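Local coordinates for proteasome activator protein PA26 (Trypanosoma brucei, PDB 1YAR) that probably opens the gated entrance of the 20S proteasome by docking on its end rings as a ring-shaped activator, at residues O[149-152]-O[153-157]. Residues are numbered along the deposited sequence; the frame is centred on the assembly and turned at random. Where two conformers were deposited one is given.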
ATOM      1  N   TYR O 149    -104.233 -54.411 -16.733  1.00 31.95           N
ATOM      2  CA  TYR O 149    -105.316 -55.376 -16.553  1.00 33.21           C
ATOM      3  C   TYR O 149    -106.614 -54.657 -16.213  1.00 33.32           C
ATOM      4  O   TYR O 149    -107.341 -55.039 -15.315  1.00 34.23           O
ATOM      5  CB  TYR O 149    -104.896 -56.419 -15.512  1.00 33.19           C
ATOM      6  CG  TYR O 149    -103.464 -56.857 -15.748  1.00 33.87           C
ATOM      7  CD1 TYR O 149    -102.439 -56.479 -14.867  1.00 33.67           C
ATOM      8  CD2 TYR O 149    -103.125 -57.579 -16.890  1.00 33.82           C
ATOM      9  CE1 TYR O 149    -101.117 -56.837 -15.113  1.00 33.26           C
ATOM     10  CE2 TYR O 149    -101.805 -57.955 -17.147  1.00 35.01           C
ATOM     11  CZ  TYR O 149    -100.810 -57.584 -16.251  1.00 33.44           C
ATOM     12  OH  TYR O 149     -99.517 -57.945 -16.514  1.00 32.60           O
ATOM     13  N   ALA O 150    -106.880 -53.606 -16.980  1.00 34.58           N
ATOM     14  CA  ALA O 150    -107.968 -52.655 -16.719  1.00 34.71           C
ATOM     15  C   ALA O 150    -109.322 -53.279 -17.039  1.00 34.38           C
ATOM     16  O   ALA O 150    -110.320 -53.000 -16.369  1.00 34.07           O
ATOM     17  CB  ALA O 150    -107.781 -51.442 -17.582  1.00 34.97           C
ATOM     18  N   LEU O 151    -109.339 -54.100 -18.081  1.00 34.24           N
ATOM     19  CA  LEU O 151    -110.546 -54.815 -18.475  1.00 34.42           C
ATOM     20  C   LEU O 151    -110.998 -55.763 -17.369  1.00 33.54           C
ATOM     21  O   LEU O 151    -112.158 -55.757 -16.992  1.00 32.60           O
ATOM     22  CB  LEU O 151    -110.301 -55.567 -19.769  1.00 34.96           C
ATOM     23  CG  LEU O 151    -111.454 -55.996 -20.663  1.00 37.05           C
ATOM     24  CD1 LEU O 151    -112.684 -55.080 -20.554  1.00 37.60           C
ATOM     25  CD2 LEU O 151    -110.917 -56.050 -22.090  1.00 36.87           C
ATOM     26  N   ARG O 152    -110.073 -56.552 -16.835  1.00 33.26           N
ATOM     27  CA  ARG O 152    -110.377 -57.386 -15.685  1.00 33.37           C
ATOM     28  C   ARG O 152    -110.802 -56.578 -14.453  1.00 33.27           C
ATOM     29  O   ARG O 152    -111.735 -56.979 -13.765  1.00 33.15           O
ATOM     30  CB  ARG O 152    -109.223 -58.336 -15.354  1.00 34.06           C
ATOM     31  CG  ARG O 152    -109.423 -59.114 -14.072  1.00 35.90           C
ATOM     32  CD  ARG O 152    -109.384 -60.622 -14.242  1.00 40.19           C
ATOM     33  NE  ARG O 152    -109.682 -61.280 -12.966  1.00 42.86           N
ATOM     34  CZ  ARG O 152    -108.795 -61.945 -12.214  1.00 43.40           C
ATOM     35  NH1 ARG O 152    -107.529 -62.097 -12.609  1.00 41.72           N
ATOM     36  NH2 ARG O 152    -109.192 -62.478 -11.061  1.00 42.60           N
ATOM     37  N   GLU O 153    -110.119 -55.465 -14.180  1.00 33.20           N
ATOM     38  CA  GLU O 153    -110.500 -54.548 -13.090  1.00 33.40           C
ATOM     39  C   GLU O 153    -111.957 -54.088 -13.256  1.00 31.52           C
ATOM     40  O   GLU O 153    -112.737 -54.154 -12.315  1.00 31.04           O
ATOM     41  CB  GLU O 153    -109.623 -53.289 -13.076  1.00 33.47           C
ATOM     42  CG  GLU O 153    -108.133 -53.438 -12.761  1.00 35.48           C
ATOM     43  CD  GLU O 153    -107.476 -52.070 -12.560  1.00 36.37           C
ATOM     44  OE1 GLU O 153    -108.171 -51.160 -12.015  1.00 38.02           O
ATOM     45  OE2 GLU O 153    -106.285 -51.881 -12.966  1.00 41.57           O
ATOM     46  N   TYR O 154    -112.295 -53.613 -14.452  1.00 30.92           N
ATOM     47  CA  TYR O 154    -113.648 -53.120 -14.757  1.00 30.11           C
ATOM     48  C   TYR O 154    -114.711 -54.207 -14.578  1.00 30.24           C
ATOM     49  O   TYR O 154    -115.693 -53.999 -13.867  1.00 30.05           O
ATOM     50  CB  TYR O 154    -113.689 -52.530 -16.171  1.00 30.42           C
ATOM     51  CG  TYR O 154    -115.070 -52.189 -16.707  1.00 29.11           C
ATOM     52  CD1 TYR O 154    -115.794 -51.108 -16.203  1.00 28.51           C
ATOM     53  CD2 TYR O 154    -115.634 -52.938 -17.755  1.00 30.95           C
ATOM     54  CE1 TYR O 154    -117.061 -50.803 -16.693  1.00 29.50           C
ATOM     55  CE2 TYR O 154    -116.895 -52.640 -18.260  1.00 29.81           C
ATOM     56  CZ  TYR O 154    -117.594 -51.570 -17.740  1.00 29.87           C
ATOM     57  OH  TYR O 154    -118.839 -51.270 -18.240  1.00 30.41           O
ATOM     58  N   LEU O 155    -114.500 -55.362 -15.213  1.00 29.83           N
ATOM     59  CA  LEU O 155    -115.428 -56.506 -15.101  1.00 30.14           C
ATOM     60  C   LEU O 155    -115.631 -56.976 -13.653  1.00 30.92           C
ATOM     61  O   LEU O 155    -116.771 -57.197 -13.231  1.00 30.77           O
ATOM     62  CB  LEU O 155    -115.002 -57.651 -16.036  1.00 29.55           C
ATOM     63  CG  LEU O 155    -114.976 -57.231 -17.515  1.00 28.70           C
ATOM     64  CD1 LEU O 155    -114.367 -58.338 -18.415  1.00 28.43           C
ATOM     65  CD2 LEU O 155    -116.366 -56.786 -18.008  1.00 29.01           C
ATOM     66  N   SER O 156    -114.527 -57.113 -12.914  0.50 31.13           N
ATOM     67  CA  SER O 156    -114.558 -57.430 -11.485  0.50 31.61           C
ATOM     68  C   SER O 156    -115.513 -56.486 -10.766  0.50 31.56           C
ATOM     69  O   SER O 156    -116.486 -56.923 -10.152  0.50 31.79           O
ATOM     70  CB  SER O 156    -113.164 -57.282 -10.853  0.50 31.91           C
ATOM     71  OG  SER O 156    -112.151 -57.925 -11.614  0.50 33.25           O
ATOM     72  N   ALA O 157    -115.228 -55.190 -10.880  1.00 31.47           N
ATOM     73  CA  ALA O 157    -115.948 -54.132 -10.164  1.00 31.48           C
ATOM     74  C   ALA O 157    -117.439 -54.117 -10.538  1.00 31.50           C
ATOM     75  O   ALA O 157    -118.315 -54.041  -9.671  1.00 31.26           O
ATOM     76  CB  ALA O 157    -115.315 -52.770 -10.482  1.00 31.98           C
TER
HETATM   77  O   HOH W   1    -104.008 -53.383 -14.121  1.00 37.51           O
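Glu-153 N donates to Tyr-149 O at 3.0 Å, closing the first turn of helix 150-166, with Tyr-149 at the N-cap position. The next bond, from Tyr-154 N to Ala-150 O, is 2.8 Å long. Glu-153 reaches back along this turn: its CG stands beside its own backbone N (chi1 -66°), 3.1 Å from Tyr-149 O, and the extended chain carries the carboxylate towards the helix start. There one water joins the ends, accepting from Tyr-149 N at 2.8 Å and donating to Glu-153 OE2. A glutamate is long enough to accept from this water, and its charge probably gains from the helix dipole, though the nearby carboxylate of Glu-135 of a third subunit probably works against that.

On another side, Arg-152 O receives Ser-156 N at 2.9 Å. Ser-156 OG, modelled in two positions, approaches this oxygen doubtfully closely and also bonds Glu-188 of a second subunit. With CG opposite its backbone N (chi1 173°), Arg-152 runs past Ser-156, bends at chi2 and offers NE to that Glu-188 in a long, weak ion pair. Leu-151 and Leu-155 touch, their CD1 atoms 4.2 Å apart; Leu-151 packs on Gln-81 and on Gln-191 of the second subunit, Leu-155 on Leu-74 and on that subunit's Leu-187. The whole is a helix N-terminus with a water bridge from the N-cap N-H to a glutamate one turn on, in a helical bundle at a subunit interface.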